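Local coordinates for probable signal peptide protein (Ralstonia solanacearum, PDB 2QGU) that binds a phospholipid and, as a member of the MlaC family, probably carries phospholipids across the periplasm, at residues S186-V191 against V195-E200. The protein carries 13 engineered substitutions. Residues are numbered along the deposited sequence; the frame is centred on the assembly and turned at random.
Sequences SKRGGV and VQFLDE
Over one face of the Arg188 guanidinium lies CB of Phe197, 3.9 Å above the plane and over its centre, while the Glu200 carboxylate meets the edge. NH2 of Arg188 lies near the plane of the Phe197 ring, at its edge, 3.8 Å from CD1. The setting is a helical hairpin, the tight turn between helix 173-188 and helix 191-206 of this MlaC-family protein. Arginine suits the place near the end of helix 173-188: chi1 of -59° sets CG anti to the carbonyl carbon, and the chain beyond runs extended, carrying the guanidinium across. Glu200 answers end-on in a salt bridge: NH2 reaches OE1 on its syn side at 2.8 Å, whereas NH1 approaches OE2 at 2.9 Å from above the carboxylate plane, the two planes being 46° apart. NH1 also makes a weak bond to OE1 of Gln196, one helical turn before Glu200. The buried Phe197 ring packs on Gln180 and Val184, a place for a large nonpolar side chain. Gly189 closes a Schellman motif, its positive phi costing little without a CB; at Gly190 a CB would strike Gly189 O. An i to i+4 bond joins the segments, Val195 N donating to Val191 O at 3.1 Å.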
loop_
_atom_site.group_PDB
_atom_site.type_symbol
_atom_site.label_atom_id
_atom_site.label_comp_id
_atom_site.label_asym_id
_atom_site.label_seq_id
_atom_site.Cartn_x
_atom_site.Cartn_y
_atom_site.Cartn_z
ATOM N N SER A 186 -3.287 -22.213 -4.978
ATOM C CA SER A 186 -4.019 -23.480 -4.950
ATOM C C SER A 186 -4.359 -23.976 -6.356
ATOM O O SER A 186 -4.034 -25.109 -6.722
ATOM C CB SER A 186 -5.305 -23.335 -4.134
ATOM O OG SER A 186 -6.031 -24.549 -4.130
ATOM N N LYS A 187 -4.999 -23.113 -7.142
ATOM C CA LYS A 187 -5.493 -23.473 -8.470
ATOM C C LYS A 187 -4.380 -23.704 -9.491
ATOM O O LYS A 187 -4.544 -24.497 -10.425
ATOM C CB LYS A 187 -6.471 -22.415 -8.977
ATOM C CG LYS A 187 -7.848 -22.515 -8.325
ATOM C CD LYS A 187 -8.733 -21.330 -8.659
ATOM C CE LYS A 187 -10.172 -21.582 -8.226
ATOM N NZ LYS A 187 -10.323 -21.793 -6.759
ATOM N N ARG A 188 -3.256 -23.020 -9.306
ATOM C CA ARG A 188 -2.143 -23.083 -10.260
ATOM C C ARG A 188 -0.973 -23.938 -9.773
ATOM O O ARG A 188 0.035 -24.076 -10.472
ATOM C CB ARG A 188 -1.669 -21.679 -10.646
ATOM C CG ARG A 188 -2.758 -20.838 -11.285
ATOM C CD ARG A 188 -2.217 -19.524 -11.800
ATOM N NE ARG A 188 -3.296 -18.654 -12.267
ATOM C CZ ARG A 188 -3.169 -17.758 -13.244
ATOM N NH1 ARG A 188 -2.012 -17.605 -13.873
ATOM N NH2 ARG A 188 -4.208 -17.012 -13.598
ATOM N N GLY A 189 -1.102 -24.503 -8.576
ATOM C CA GLY A 189 -0.172 -25.528 -8.104
ATOM C C GLY A 189 1.151 -25.045 -7.535
ATOM O O GLY A 189 2.111 -25.815 -7.452
ATOM N N GLY A 190 1.212 -23.778 -7.134
ATOM C CA GLY A 190 2.395 -23.284 -6.443
ATOM C C GLY A 190 2.738 -21.825 -6.654
ATOM O O GLY A 190 1.979 -21.076 -7.267
ATOM N N VAL A 191 3.916 -21.450 -6.151
ATOM C CA VAL A 191 4.411 -20.067 -6.176
ATOM C C VAL A 191 4.656 -19.563 -7.594
ATOM O O VAL A 191 4.429 -18.388 -7.894
ATOM C CB VAL A 191 5.700 -19.930 -5.330
ATOM C CG1 VAL A 191 6.362 -18.567 -5.548
ATOM C CG2 VAL A 191 5.385 -20.152 -3.851
ATOM N N VAL A 195 3.411 -15.970 -9.571
ATOM C CA VAL A 195 4.214 -15.093 -10.426
ATOM C C VAL A 195 3.515 -14.889 -11.777
ATOM O O VAL A 195 3.390 -13.764 -12.260
ATOM C CB VAL A 195 5.649 -15.648 -10.624
ATOM C CG1 VAL A 195 6.447 -14.798 -11.626
ATOM C CG2 VAL A 195 6.389 -15.730 -9.290
ATOM N N GLN A 196 3.050 -15.987 -12.367
ATOM C CA GLN A 196 2.301 -15.945 -13.622
ATOM C C GLN A 196 1.050 -15.066 -13.504
ATOM O O GLN A 196 0.780 -14.236 -14.377
ATOM C CB GLN A 196 1.918 -17.370 -14.033
ATOM C CG GLN A 196 1.191 -17.496 -15.367
ATOM C CD GLN A 196 0.718 -18.916 -15.626
ATOM O OE1 GLN A 196 -0.063 -19.475 -14.852
ATOM N NE2 GLN A 196 1.190 -19.506 -16.719
ATOM N N PHE A 197 0.296 -15.253 -12.422
ATOM C CA PHE A 197 -0.915 -14.477 -12.158
ATOM C C PHE A 197 -0.617 -12.983 -12.043
ATOM O O PHE A 197 -1.332 -12.156 -12.620
ATOM C CB PHE A 197 -1.590 -15.000 -10.886
ATOM C CG PHE A 197 -2.730 -14.148 -10.388
ATOM C CD1 PHE A 197 -3.990 -14.229 -10.977
ATOM C CD2 PHE A 197 -2.553 -13.302 -9.297
ATOM C CE1 PHE A 197 -5.047 -13.460 -10.502
ATOM C CE2 PHE A 197 -3.607 -12.528 -8.816
ATOM C CZ PHE A 197 -4.856 -12.610 -9.418
ATOM N N LEU A 198 0.430 -12.636 -11.297
ATOM C CA LEU A 198 0.784 -11.223 -11.149
ATOM C C LEU A 198 1.180 -10.597 -12.483
ATOM O O LEU A 198 0.813 -9.460 -12.767
ATOM C CB LEU A 198 1.860 -11.025 -10.078
ATOM C CG LEU A 198 1.392 -11.280 -8.638
ATOM C CD1 LEU A 198 2.576 -11.218 -7.682
ATOM C CD2 LEU A 198 0.310 -10.298 -8.200
ATOM N N ASP A 199 1.895 -11.358 -13.313
ATOM C CA ASP A 199 2.220 -10.910 -14.665
ATOM C C ASP A 199 0.950 -10.633 -15.472
ATOM O O ASP A 199 0.836 -9.593 -16.132
ATOM C CB ASP A 199 3.099 -11.941 -15.378
ATOM C CG ASP A 199 4.518 -11.988 -14.836
ATOM O OD1 ASP A 199 4.879 -11.154 -13.973
ATOM O OD2 ASP A 199 5.282 -12.878 -15.271
ATOM N N GLU A 200 -0.015 -11.549 -15.395
ATOM C CA GLU A 200 -1.306 -11.367 -16.067
ATOM C C GLU A 200 -2.043 -10.113 -15.599
ATOM O O GLU A 200 -2.567 -9.353 -16.413
ATOM C CB GLU A 200 -2.188 -12.595 -15.864
ATOM C CG GLU A 200 -1.675 -13.838 -16.559
ATOM C CD GLU A 200 -2.382 -15.097 -16.100
ATOM O OE1 GLU A 200 -3.399 -14.990 -15.387
ATOM O OE2 GLU A 200 -1.902 -16.200 -16.444
#